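Long-range contacts in transcriptional regulator, SorC family (Enterococcus faecalis, PDB 2O0M), which probably regulates transcription by binding DNA in response to a carbohydrate effector: residues D129-T134 with W328-E333; P175-I180 with I287-L292; L206-Q211 with P224-V229. All coordinates share one frame; numbering follows the deposited sequence.

Contact 1 (D129-T134 with W328-E333); sequences DVLTNT and WLITDE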
ATOM      1  N   ASP A 129       7.202  11.411   7.490  1.00 14.03           N
ATOM      2  CA  ASP A 129       6.700  12.461   8.381  1.00 15.14           C
ATOM      3  C   ASP A 129       5.204  12.678   8.184  1.00 14.61           C
ATOM      4  O   ASP A 129       4.438  12.759   9.151  1.00 15.10           O
ATOM      5  CB  ASP A 129       7.431  13.791   8.122  1.00 16.13           C
ATOM      6  CG  ASP A 129       8.795  13.862   8.781  1.00 19.69           C
ATOM      7  OD1 ASP A 129       9.160  12.957   9.557  1.00 23.25           O
ATOM      8  OD2 ASP A 129       9.505  14.859   8.527  1.00 24.53           O
ATOM      9  N   VAL A 130       4.790  12.762   6.925  1.00 13.75           N
ATOM     10  CA  VAL A 130       3.401  13.059   6.593  1.00 13.63           C
ATOM     11  C   VAL A 130       2.518  11.893   7.019  1.00 13.01           C
ATOM     12  O   VAL A 130       1.442  12.095   7.599  1.00 12.32           O
ATOM     13  CB  VAL A 130       3.222  13.360   5.077  1.00 13.26           C
ATOM     14  CG1 VAL A 130       1.752  13.533   4.720  1.00 14.37           C
ATOM     15  CG2 VAL A 130       4.004  14.630   4.688  1.00 14.74           C
ATOM     16  N   LEU A 131       2.959  10.663   6.759  1.00 12.62           N
ATOM     17  CA  LEU A 131       2.157   9.524   7.203  1.00 12.75           C
ATOM     18  C   LEU A 131       2.038   9.509   8.724  1.00 13.06           C
ATOM     19  O   LEU A 131       0.967   9.233   9.271  1.00 12.45           O
ATOM     20  CB  LEU A 131       2.702   8.183   6.703  1.00 12.09           C
ATOM     21  CG  LEU A 131       1.851   6.965   7.094  1.00 12.44           C
ATOM     22  CD1 LEU A 131       0.460   7.097   6.511  1.00 11.79           C
ATOM     23  CD2 LEU A 131       2.512   5.667   6.647  1.00 12.00           C
ATOM     24  N   THR A 132       3.140   9.798   9.415  1.00 13.17           N
ATOM     25  CA  THR A 132       3.105   9.835  10.875  1.00 13.70           C
ATOM     26  C   THR A 132       2.050  10.844  11.360  1.00 13.84           C
ATOM     27  O   THR A 132       1.196  10.525  12.186  1.00 13.63           O
ATOM     28  CB  THR A 132       4.490  10.141  11.445  1.00 13.93           C
ATOM     29  OG1 THR A 132       5.390   9.116  11.025  1.00 13.73           O
ATOM     30  CG2 THR A 132       4.467  10.166  12.968  1.00 14.23           C
ATOM     31  N   ASN A 133       2.094  12.055  10.828  1.00 14.59           N
ATOM     32  CA  ASN A 133       1.147  13.092  11.234  1.00 15.40           C
ATOM     33  C   ASN A 133      -0.289  12.712  10.896  1.00 15.34           C
ATOM     34  O   ASN A 133      -1.211  12.939  11.690  1.00 15.68           O
ATOM     35  CB  ASN A 133       1.542  14.423  10.598  1.00 16.30           C
ATOM     36  CG  ASN A 133       2.863  14.942  11.135  1.00 19.68           C
ATOM     37  OD1 ASN A 133       3.255  14.636  12.274  1.00 25.16           O
ATOM     38  ND2 ASN A 133       3.561  15.728  10.328  1.00 23.89           N
ATOM     39  N   THR A 134      -0.455  12.078   9.739  1.00 14.82           N
ATOM     40  CA  THR A 134      -1.759  11.666   9.251  1.00 14.35           C
ATOM     41  C   THR A 134      -2.359  10.574  10.143  1.00 14.00           C
ATOM     42  O   THR A 134      -3.502  10.679  10.574  1.00 14.26           O
ATOM     43  CB  THR A 134      -1.651  11.178   7.795  1.00 14.57           C
ATOM     44  OG1 THR A 134      -1.274  12.282   6.952  1.00 14.47           O
ATOM     45  CG2 THR A 134      -2.963  10.589   7.303  1.00 14.86           C
ATOM     46  N   TRP A 328      -7.016   8.885   1.606  1.00 13.13           N
ATOM     47  CA  TRP A 328      -6.097  10.020   1.656  1.00 13.58           C
ATOM     48  C   TRP A 328      -4.952   9.664   0.714  1.00 13.17           C
ATOM     49  O   TRP A 328      -4.362   8.588   0.838  1.00 12.48           O
ATOM     50  CB  TRP A 328      -5.526  10.215   3.063  1.00 15.51           C
ATOM     51  CG  TRP A 328      -6.457  10.797   4.073  1.00 17.81           C
ATOM     52  CD1 TRP A 328      -7.710  10.361   4.381  1.00 20.53           C
ATOM     53  CD2 TRP A 328      -6.180  11.885   4.962  1.00 20.04           C
ATOM     54  NE1 TRP A 328      -8.249  11.140   5.386  1.00 21.13           N
ATOM     55  CE2 TRP A 328      -7.327  12.079   5.756  1.00 20.18           C
ATOM     56  CE3 TRP A 328      -5.083  12.729   5.145  1.00 20.59           C
ATOM     57  CZ2 TRP A 328      -7.402  13.071   6.725  1.00 19.78           C
ATOM     58  CZ3 TRP A 328      -5.164  13.720   6.118  1.00 19.95           C
ATOM     59  CH2 TRP A 328      -6.314  13.878   6.887  1.00 19.99           C
ATOM     60  N   LEU A 329      -4.630  10.557  -0.218  1.00 12.26           N
ATOM     61  CA  LEU A 329      -3.504  10.337  -1.126  1.00 12.23           C
ATOM     62  C   LEU A 329      -2.349  11.234  -0.705  1.00 11.46           C
ATOM     63  O   LEU A 329      -2.478  12.460  -0.722  1.00 12.41           O
ATOM     64  CB  LEU A 329      -3.889  10.627  -2.576  1.00 11.97           C
ATOM     65  CG  LEU A 329      -2.748  10.582  -3.602  1.00 13.02           C
ATOM     66  CD1 LEU A 329      -2.119   9.197  -3.682  1.00 13.23           C
ATOM     67  CD2 LEU A 329      -3.233  11.019  -4.970  1.00 13.24           C
ATOM     68  N   ILE A 330      -1.239  10.618  -0.314  1.00 10.98           N
ATOM     69  CA  ILE A 330       0.011  11.340  -0.051  1.00 11.15           C
ATOM     70  C   ILE A 330       0.858  11.217  -1.307  1.00 10.44           C
ATOM     71  O   ILE A 330       1.174  10.113  -1.750  1.00 11.08           O
ATOM     72  CB  ILE A 330       0.791  10.767   1.139  1.00 11.24           C
ATOM     73  CG1 ILE A 330      -0.079  10.832   2.399  1.00 11.71           C
ATOM     74  CG2 ILE A 330       2.114  11.523   1.312  1.00 11.29           C
ATOM     75  CD1 ILE A 330       0.491  10.144   3.601  1.00 11.53           C
ATOM     76  N   THR A 331       1.219  12.353  -1.883  1.00 10.99           N
ATOM     77  CA  THR A 331       1.935  12.364  -3.143  1.00 10.44           C
ATOM     78  C   THR A 331       2.884  13.562  -3.173  1.00 10.47           C
ATOM     79  O   THR A 331       3.078  14.248  -2.162  1.00 11.20           O
ATOM     80  CB  THR A 331       0.924  12.382  -4.320  1.00 10.99           C
ATOM     81  OG1 THR A 331       1.592  12.116  -5.562  1.00 10.64           O
ATOM     82  CG2 THR A 331       0.132  13.690  -4.388  1.00 11.42           C
ATOM     83  N   ASP A 332       3.477  13.808  -4.324  1.00 10.50           N
ATOM     84  CA  ASP A 332       4.377  14.956  -4.443  1.00 10.74           C
ATOM     85  C   ASP A 332       4.001  15.863  -5.600  1.00 11.85           C
ATOM     86  O   ASP A 332       3.099  15.562  -6.378  1.00 11.66           O
ATOM     87  CB  ASP A 332       5.847  14.527  -4.478  1.00 11.02           C
ATOM     88  CG  ASP A 332       6.179  13.572  -5.607  1.00  9.94           C
ATOM     89  OD1 ASP A 332       5.425  13.498  -6.594  1.00 12.58           O
ATOM     90  OD2 ASP A 332       7.228  12.898  -5.503  1.00 11.74           O
ATOM     91  N   GLU A 333       4.680  17.004  -5.665  1.00 12.26           N
ATOM     92  CA  GLU A 333       4.418  17.997  -6.691  1.00 13.59           C
ATOM     93  C   GLU A 333       4.637  17.421  -8.077  1.00 12.47           C
ATOM     94  O   GLU A 333       3.905  17.738  -9.005  1.00 13.23           O
ATOM     95  CB  GLU A 333       5.328  19.220  -6.517  1.00 13.48           C
ATOM     96  CG  GLU A 333       4.949  20.145  -5.375  1.00 15.94           C
ATOM     97  CD  GLU A 333       5.770  21.441  -5.379  1.00 16.86           C
ATOM     98  OE1 GLU A 333       7.009  21.368  -5.226  1.00 17.88           O
ATOM     99  OE2 GLU A 333       5.178  22.535  -5.537  1.00 23.02           O
TER

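Contact 2 (P175-I180 with I287-L292); sequences PARGGI and IPRIGL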
ATOM      1  N   PRO A 175       0.964  -7.338   7.536  1.00 10.12           N
ATOM      2  CA  PRO A 175       0.913  -7.241   6.071  1.00 10.43           C
ATOM      3  C   PRO A 175      -0.523  -7.362   5.559  1.00 10.43           C
ATOM      4  O   PRO A 175      -1.294  -8.131   6.121  1.00 10.03           O
ATOM      5  CB  PRO A 175       1.713  -8.456   5.626  1.00 10.66           C
ATOM      6  CG  PRO A 175       1.532  -9.434   6.751  1.00 10.08           C
ATOM      7  CD  PRO A 175       1.598  -8.593   7.978  1.00 10.63           C
ATOM      8  N   ALA A 176      -0.868  -6.637   4.490  1.00 10.54           N
ATOM      9  CA  ALA A 176      -2.220  -6.702   3.923  1.00 10.96           C
ATOM     10  C   ALA A 176      -2.402  -7.954   3.069  1.00 11.36           C
ATOM     11  O   ALA A 176      -3.528  -8.453   2.885  1.00 12.13           O
ATOM     12  CB  ALA A 176      -2.509  -5.486   3.084  1.00 11.11           C
ATOM     13  N   ARG A 177      -1.284  -8.424   2.523  1.00 11.95           N
ATOM     14  CA  ARG A 177      -1.266  -9.597   1.660  1.00 11.73           C
ATOM     15  C   ARG A 177      -0.037 -10.460   1.876  1.00 12.24           C
ATOM     16  O   ARG A 177       1.042  -9.954   2.122  1.00 11.88           O
ATOM     17  CB  ARG A 177      -1.263  -9.180   0.179  1.00 11.80           C
ATOM     18  CG  ARG A 177      -2.576  -8.699  -0.348  1.00 13.26           C
ATOM     19  CD  ARG A 177      -3.591  -9.836  -0.355  1.00 14.85           C
ATOM     20  NE  ARG A 177      -4.756  -9.549  -1.185  1.00 15.66           N
ATOM     21  CZ  ARG A 177      -4.893  -9.848  -2.474  1.00 14.27           C
ATOM     22  NH1 ARG A 177      -3.931 -10.459  -3.162  1.00 13.87           N
ATOM     23  NH2 ARG A 177      -6.018  -9.523  -3.081  1.00 15.05           N
ATOM     24  N   GLY A 178      -0.215 -11.766   1.690  1.00 12.40           N
ATOM     25  CA  GLY A 178       0.905 -12.690   1.565  1.00 12.43           C
ATOM     26  C   GLY A 178       1.063 -13.146   0.125  1.00 12.33           C
ATOM     27  O   GLY A 178       0.190 -12.922  -0.705  1.00 12.02           O
ATOM     28  N   GLY A 179       2.189 -13.779  -0.183  1.00 12.73           N
ATOM     29  CA  GLY A 179       2.380 -14.385  -1.506  1.00 12.87           C
ATOM     30  C   GLY A 179       2.498 -13.381  -2.628  1.00 13.10           C
ATOM     31  O   GLY A 179       2.032 -13.605  -3.741  1.00 14.33           O
ATOM     32  N   ILE A 180       3.135 -12.255  -2.331  1.00 12.92           N
ATOM     33  CA  ILE A 180       3.226 -11.168  -3.299  1.00 13.00           C
ATOM     34  C   ILE A 180       4.446 -11.272  -4.215  1.00 12.99           C
ATOM     35  O   ILE A 180       4.426 -10.751  -5.330  1.00 14.04           O
ATOM     36  CB  ILE A 180       3.197  -9.802  -2.576  1.00 12.70           C
ATOM     37  CG1 ILE A 180       1.836  -9.592  -1.894  1.00 13.88           C
ATOM     38  CG2 ILE A 180       3.515  -8.648  -3.534  1.00 12.71           C
ATOM     39  CD1 ILE A 180       0.682  -9.368  -2.837  1.00 14.18           C
ATOM     40  N   ILE A 287      -3.659 -11.714  -8.707  1.00 15.29           N
ATOM     41  CA  ILE A 287      -2.920 -12.895  -8.257  1.00 15.70           C
ATOM     42  C   ILE A 287      -3.754 -13.624  -7.203  1.00 15.63           C
ATOM     43  O   ILE A 287      -4.702 -13.045  -6.654  1.00 15.07           O
ATOM     44  CB  ILE A 287      -1.519 -12.537  -7.701  1.00 15.39           C
ATOM     45  CG1 ILE A 287      -1.626 -11.636  -6.457  1.00 15.92           C
ATOM     46  CG2 ILE A 287      -0.673 -11.868  -8.795  1.00 16.17           C
ATOM     47  CD1 ILE A 287      -0.325 -11.430  -5.751  1.00 16.35           C
ATOM     48  N   PRO A 288      -3.428 -14.900  -6.923  1.00 16.03           N
ATOM     49  CA  PRO A 288      -4.190 -15.586  -5.875  1.00 16.07           C
ATOM     50  C   PRO A 288      -4.136 -14.845  -4.535  1.00 15.99           C
ATOM     51  O   PRO A 288      -3.079 -14.368  -4.125  1.00 15.57           O
ATOM     52  CB  PRO A 288      -3.521 -16.964  -5.807  1.00 16.37           C
ATOM     53  CG  PRO A 288      -2.951 -17.158  -7.176  1.00 16.31           C
ATOM     54  CD  PRO A 288      -2.421 -15.790  -7.528  1.00 16.31           C
ATOM     55  N   ARG A 289      -5.287 -14.728  -3.881  1.00 15.87           N
ATOM     56  CA  ARG A 289      -5.423 -13.845  -2.724  1.00 16.21           C
ATOM     57  C   ARG A 289      -5.070 -14.558  -1.433  1.00 15.95           C
ATOM     58  O   ARG A 289      -5.581 -15.647  -1.147  1.00 16.29           O
ATOM     59  CB  ARG A 289      -6.844 -13.299  -2.605  1.00 16.16           C
ATOM     60  CG  ARG A 289      -7.083 -12.514  -1.324  1.00 16.11           C
ATOM     61  CD  ARG A 289      -8.450 -11.863  -1.321  1.00 17.98           C
ATOM     62  NE  ARG A 289      -9.529 -12.860  -1.241  1.00 19.40           N
ATOM     63  CZ  ARG A 289     -10.035 -13.342  -0.106  1.00 21.45           C
ATOM     64  NH1 ARG A 289      -9.578 -12.938   1.075  1.00 21.09           N
ATOM     65  NH2 ARG A 289     -11.022 -14.234  -0.146  1.00 22.54           N
ATOM     66  N   ILE A 290      -4.196 -13.927  -0.657  1.00 15.59           N
ATOM     67  CA  ILE A 290      -3.918 -14.332   0.706  1.00 15.83           C
ATOM     68  C   ILE A 290      -3.971 -13.059   1.531  1.00 15.75           C
ATOM     69  O   ILE A 290      -2.997 -12.327   1.577  1.00 16.10           O
ATOM     70  CB  ILE A 290      -2.538 -14.980   0.856  1.00 15.76           C
ATOM     71  CG1 ILE A 290      -2.345 -16.084  -0.189  1.00 16.23           C
ATOM     72  CG2 ILE A 290      -2.365 -15.506   2.286  1.00 16.48           C
ATOM     73  CD1 ILE A 290      -0.951 -16.661  -0.235  1.00 16.71           C
ATOM     74  N   GLY A 291      -5.120 -12.782   2.137  1.00 15.83           N
ATOM     75  CA  GLY A 291      -5.307 -11.546   2.907  1.00 16.22           C
ATOM     76  C   GLY A 291      -6.413 -10.662   2.335  1.00 16.59           C
ATOM     77  O   GLY A 291      -7.443 -11.146   1.879  1.00 15.88           O
ATOM     78  N   LEU A 292      -6.182  -9.357   2.337  1.00 17.06           N
ATOM     79  CA  LEU A 292      -7.233  -8.378   2.064  1.00 18.20           C
ATOM     80  C   LEU A 292      -7.912  -8.534   0.710  1.00 17.79           C
ATOM     81  O   LEU A 292      -7.249  -8.713  -0.302  1.00 16.26           O
ATOM     82  CB  LEU A 292      -6.638  -6.964   2.140  1.00 18.35           C
ATOM     83  CG  LEU A 292      -7.577  -5.850   1.678  1.00 19.48           C
ATOM     84  CD1 LEU A 292      -8.438  -5.351   2.838  1.00 22.66           C
ATOM     85  CD2 LEU A 292      -6.813  -4.710   1.037  1.00 21.25           C
TER
HETATM   86  O   HOH W   1      -2.103 -12.433  -2.245  1.00 19.00           O
HETATM   87  O   HOH W   2      -5.003 -10.476  -5.847  1.00 21.74           O
HETATM   88  O   HOH W   3      -7.219 -11.532  -5.635  1.00 65.37           O
HETATM   89  O   HOH W   4      -0.357 -15.208  -4.512  1.00 26.51           O

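Contact 3 (L206-Q211 with P224-V229); sequences LYVPEQ and PSIQEV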
ATOM      1  N   LEU A 206       2.961 -12.409   8.747  1.00 14.20           N
ATOM      2  CA  LEU A 206       2.202 -13.498   8.180  1.00 14.57           C
ATOM      3  C   LEU A 206       3.234 -14.433   7.585  1.00 15.45           C
ATOM      4  O   LEU A 206       3.938 -14.068   6.642  1.00 14.41           O
ATOM      5  CB  LEU A 206       1.241 -12.980   7.112  1.00 13.95           C
ATOM      6  CG  LEU A 206       0.447 -14.029   6.336  1.00 14.17           C
ATOM      7  CD1 LEU A 206      -0.494 -14.810   7.235  1.00 13.59           C
ATOM      8  CD2 LEU A 206      -0.331 -13.334   5.246  1.00 14.75           C
ATOM      9  N   TYR A 207       3.354 -15.625   8.157  1.00 16.98           N
ATOM     10  CA  TYR A 207       4.480 -16.492   7.830  1.00 18.47           C
ATOM     11  C   TYR A 207       4.134 -17.347   6.623  1.00 18.67           C
ATOM     12  O   TYR A 207       4.037 -18.567   6.682  1.00 18.95           O
ATOM     13  CB  TYR A 207       4.938 -17.266   9.075  1.00 20.63           C
ATOM     14  CG  TYR A 207       5.831 -16.404   9.947  1.00 22.21           C
ATOM     15  CD1 TYR A 207       5.415 -15.920  11.168  1.00 23.66           C
ATOM     16  CD2 TYR A 207       7.099 -16.043   9.525  1.00 23.39           C
ATOM     17  CE1 TYR A 207       6.254 -15.120  11.956  1.00 23.49           C
ATOM     18  CE2 TYR A 207       7.953 -15.231  10.318  1.00 24.57           C
ATOM     19  CZ  TYR A 207       7.521 -14.774  11.519  1.00 24.96           C
ATOM     20  OH  TYR A 207       8.385 -13.976  12.260  1.00 25.92           O
ATOM     21  N   VAL A 208       3.934 -16.643   5.512  1.00 17.93           N
ATOM     22  CA  VAL A 208       3.650 -17.226   4.221  1.00 17.93           C
ATOM     23  C   VAL A 208       4.791 -16.786   3.315  1.00 18.18           C
ATOM     24  O   VAL A 208       5.082 -15.599   3.241  1.00 17.99           O
ATOM     25  CB  VAL A 208       2.291 -16.702   3.686  1.00 17.73           C
ATOM     26  CG1 VAL A 208       2.083 -17.097   2.229  1.00 17.82           C
ATOM     27  CG2 VAL A 208       1.151 -17.231   4.542  1.00 17.18           C
ATOM     28  N   PRO A 209       5.500 -17.730   2.675  1.00 18.61           N
ATOM     29  CA  PRO A 209       6.554 -17.288   1.756  1.00 19.11           C
ATOM     30  C   PRO A 209       6.040 -16.363   0.647  1.00 19.13           C
ATOM     31  O   PRO A 209       4.891 -16.479   0.236  1.00 19.27           O
ATOM     32  CB  PRO A 209       7.070 -18.596   1.168  1.00 19.32           C
ATOM     33  CG  PRO A 209       6.782 -19.617   2.231  1.00 19.32           C
ATOM     34  CD  PRO A 209       5.452 -19.199   2.785  1.00 19.23           C
ATOM     35  N   GLU A 210       6.886 -15.443   0.185  1.00 19.43           N
ATOM     36  CA  GLU A 210       6.484 -14.500  -0.862  1.00 19.67           C
ATOM     37  C   GLU A 210       6.245 -15.185  -2.198  1.00 21.03           C
ATOM     38  O   GLU A 210       5.452 -14.709  -3.005  1.00 20.31           O
ATOM     39  CB  GLU A 210       7.510 -13.377  -1.007  1.00 19.26           C
ATOM     40  CG  GLU A 210       7.330 -12.279   0.012  1.00 18.09           C
ATOM     41  CD  GLU A 210       6.129 -11.398  -0.294  1.00 16.05           C
ATOM     42  OE1 GLU A 210       6.312 -10.338  -0.918  1.00 14.40           O
ATOM     43  OE2 GLU A 210       5.001 -11.775   0.069  1.00 14.26           O
ATOM     44  N   GLN A 211       6.950 -16.291  -2.416  1.00 22.52           N
ATOM     45  CA  GLN A 211       6.660 -17.230  -3.491  1.00 24.45           C
ATOM     46  C   GLN A 211       6.393 -18.584  -2.836  1.00 24.62           C
ATOM     47  O   GLN A 211       7.191 -19.036  -2.014  1.00 24.49           O
ATOM     48  CB  GLN A 211       7.851 -17.327  -4.454  1.00 24.60           C
ATOM     49  CG  GLN A 211       7.891 -16.235  -5.528  1.00 27.08           C
ATOM     50  CD  GLN A 211       8.703 -15.006  -5.146  1.00 29.85           C
ATOM     51  OE1 GLN A 211       9.185 -14.884  -4.005  1.00 31.41           O
ATOM     52  NE2 GLN A 211       8.856 -14.069  -6.103  1.00 26.57           N
ATOM     53  N   PRO A 224      -3.399 -22.757  13.103  1.00 21.88           N
ATOM     54  CA  PRO A 224      -4.030 -21.726  13.924  1.00 21.99           C
ATOM     55  C   PRO A 224      -3.269 -20.401  13.948  1.00 21.48           C
ATOM     56  O   PRO A 224      -3.894 -19.345  14.006  1.00 21.31           O
ATOM     57  CB  PRO A 224      -4.050 -22.354  15.321  1.00 22.51           C
ATOM     58  CG  PRO A 224      -4.097 -23.800  15.063  1.00 22.26           C
ATOM     59  CD  PRO A 224      -3.219 -24.008  13.866  1.00 22.26           C
ATOM     60  N   SER A 225      -1.941 -20.465  13.904  1.00 21.11           N
ATOM     61  CA  SER A 225      -1.106 -19.254  13.926  1.00 20.69           C
ATOM     62  C   SER A 225      -1.294 -18.414  12.663  1.00 20.48           C
ATOM     63  O   SER A 225      -1.367 -17.192  12.727  1.00 20.16           O
ATOM     64  CB  SER A 225       0.381 -19.616  14.079  1.00 20.85           C
ATOM     65  OG  SER A 225       0.848 -20.372  12.976  1.00 20.44           O
ATOM     66  N   ILE A 226      -1.349 -19.074  11.514  1.00 19.58           N
ATOM     67  CA  ILE A 226      -1.580 -18.389  10.237  1.00 19.73           C
ATOM     68  C   ILE A 226      -2.998 -17.808  10.195  1.00 19.55           C
ATOM     69  O   ILE A 226      -3.205 -16.662   9.771  1.00 18.98           O
ATOM     70  CB  ILE A 226      -1.379 -19.354   9.049  1.00 19.41           C
ATOM     71  CG1 ILE A 226       0.084 -19.818   8.953  1.00 19.46           C
ATOM     72  CG2 ILE A 226      -1.868 -18.736   7.726  1.00 19.41           C
ATOM     73  CD1 ILE A 226       1.067 -18.765   8.479  1.00 19.21           C
ATOM     74  N   GLN A 227      -3.970 -18.602  10.630  1.00 19.55           N
ATOM     75  CA  GLN A 227      -5.370 -18.175  10.665  1.00 20.39           C
ATOM     76  C   GLN A 227      -5.543 -16.946  11.533  1.00 19.94           C
ATOM     77  O   GLN A 227      -6.314 -16.042  11.207  1.00 19.57           O
ATOM     78  CB  GLN A 227      -6.263 -19.292  11.225  1.00 20.48           C
ATOM     79  CG  GLN A 227      -6.430 -20.508  10.329  1.00 22.37           C
ATOM     80  CD  GLN A 227      -7.088 -21.687  11.055  1.00 22.88           C
ATOM     81  OE1 GLN A 227      -7.367 -21.624  12.262  1.00 26.91           O
ATOM     82  NE2 GLN A 227      -7.336 -22.772  10.320  1.00 24.97           N
ATOM     83  N   GLU A 228      -4.825 -16.934  12.651  1.00 19.85           N
ATOM     84  CA  GLU A 228      -4.889 -15.848  13.611  1.00 19.95           C
ATOM     85  C   GLU A 228      -4.467 -14.546  12.944  1.00 18.86           C
ATOM     86  O   GLU A 228      -5.130 -13.529  13.099  1.00 18.39           O
ATOM     87  CB  GLU A 228      -3.986 -16.172  14.792  1.00 20.15           C
ATOM     88  CG  GLU A 228      -3.989 -15.180  15.927  1.00 22.01           C
ATOM     89  CD  GLU A 228      -3.364 -15.771  17.182  1.00 23.10           C
ATOM     90  OE1 GLU A 228      -3.692 -16.933  17.524  1.00 28.33           O
ATOM     91  OE2 GLU A 228      -2.545 -15.084  17.822  1.00 28.59           O
ATOM     92  N   VAL A 229      -3.383 -14.594  12.178  1.00 18.23           N
ATOM     93  CA  VAL A 229      -2.917 -13.390  11.488  1.00 17.86           C
ATOM     94  C   VAL A 229      -3.861 -12.984  10.348  1.00 17.15           C
ATOM     95  O   VAL A 229      -4.151 -11.795  10.188  1.00 16.80           O
ATOM     96  CB  VAL A 229      -1.450 -13.506  11.021  1.00 17.58           C
ATOM     97  CG1 VAL A 229      -1.017 -12.233  10.266  1.00 17.80           C
ATOM     98  CG2 VAL A 229      -0.542 -13.730  12.225  1.00 18.02           C
TER

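Contact 1 (D129-T134 with W328-E333)
Val130 opens the contact, its CG1 branch lying 3.8 Å from CD1 of Ile330 and also brushing CG1 and CG2 of the same side chain, the valine and isoleucine running alongside each other and pointing opposite ways. With CG1 anti to the backbone N (chi1 174°), it is this methyl that faces the strand. Leu131, next along the helix, gives less: its CA is 4.0 Å from Ile330 CD1, and its own CD1 only grazes the same methyl. The CD1 end of Ile330 thus fits against one turn of the helix, and OG1 of Thr134 lies 4.3 Å from the same CD1. Thr134 turns its two branches to different work. Its OG1 bonds back to Val130 O at 2.8 Å, from above that carbonyl's plane, and Thr134 N bonds to the same oxygen. Its CG2 points to Trp328 and rests 3.7 Å from Trp328 CE3, near the rim of the six-membered ring.

Helix 122-138 here runs nearly antiparallel to strand 328-332 (159°), the axes of these short segments approaching to 10.0 Å: a helix packed on the parallel part of the mixed sheet, consistent with the Rossmann-like clan of this putative sugar-binding domain. Val304 and Ile306 of strand 302-306 extend the apolar surface under Leu131. The closest contacts between the segments are apolar, and the threonine hydroxyl is bonded to Val130 O in its own helix, so dispersion and burial hold the layers together here.

Contact 2 (P175-I180 with I287-L292)
Arg177 reaches across to Leu292 and takes its carbonyl oxygen side-on with two nitrogens: NE lies 2.8 Å from Leu292 O, on a lone pair, and NH2 3.1 Å from the same atom, its bond more bent. The oxygen sits close to the guanidinium plane, which fixes the rotation of the group. The arginine chain bends at chi2 (-66°), and this turns the guanidinium alongside the other loop, where CG of Arg289 covers one face.

Beneath this grip the backbones close tightly. Leu292 N bonds to Ala176 O at 2.9 Å in an almost straight line, and Gly178 N bonds to Ile290 O at 2.8 Å. The result is a single beta bridge between Arg177 and Gly291, joining the loop that follows strand 169-175 to the one that follows strand 283-286. Loops leaving the C-terminal ends of parallel strands, like the first of these, commonly shape the ligand site in Rossmann-like domains, although no ligand marks one here. At the bridge Gly291 has the positive phi (118°) that belongs to glycine, and its CA makes a CA-H...O contact to Ala176 O at 3.6 Å.

Toward Ile287 and Pro288 the loops draw apart and water does the joining. One molecule has four partners, accepting from Arg177 NH1 and Ile290 N while donating to Gly178 O and Pro288 O; another links Arg177 NH1 to Ile287 O. A further water donates to both Gly179 O and Pro288 O. On this looser side apolar contact remains, CD1 of Ile180 against CD1 of Ile287 at 3.7 Å, the two side chains set roughly perpendicular. Arg289 leads off outward, and its NH1 bonds to Gly291 O of its own loop at 2.9 Å.

Contact 3 (L206-Q211 with P224-V229)
Leu206 and Val229 make the first of the apolar contacts, CB of the leucine lying 4.0 Å from CG1 of the valine, with Leu206 CD1 against that same methyl. Leu206 CG stands anti to the backbone N (chi1 175°), an orientation that carries CD1 over to the helix, where it also meets CG2 of Ile226 at 4.2 Å. Ile226 thus works with both its branches. While CG2 deals with the leucine, CD1 reaches the next two residues of the loop, 4.2 Å from both Tyr207 CB and Val208 CG2. The aromatic ring of Tyr207 leads away from the helix, so this residue joins in through its CB and backbone.

Contacts between methyl and backbone make the second kind. CD1 of Ile226 comes within 3.5 Å of Tyr207 O and is close to the carbonyl carbon as well. That peptide is presented by an inverse gamma turn centred on Tyr207, in which Val208 N makes a weak bond to Leu206 O. Leu206 CD1 in turn lies near Ile226 O.

The stronger backbone bond within the segments is in the helix, Glu228 N to Pro224 O at 2.9 Å, and Glu228 also forms a salt bridge with Arg204, just ahead of the loop.

The loop leaves strand 202-203 and leads into helix 214-221, after which helix 224-234 returns the chain to its flank. Leu220 of the intervening helix touches both Val208 and Ile226, closing the group, and Val208 also packs on Ile290.

Overall arrangement
Contacts 2 and 3 are neighbours, their centres 10 Å apart, whereas contact 1 lies on the opposite side of the chain's centre, 24 Å from the centre of contact 2 and 29 Å from that of contact 3. Contact 3 is nested along the chain within the loop closed by contact 2, and that within the loop closed by contact 1. The neighbours touch directly: Ile180 N and Glu210 OE2, 3.1 Å apart, probably form a hydrogen bond, and Pro175 CG packs on Leu206 CB at 3.6 Å. All three lie in the putative sugar-binding domain; no bound ligand locates its site.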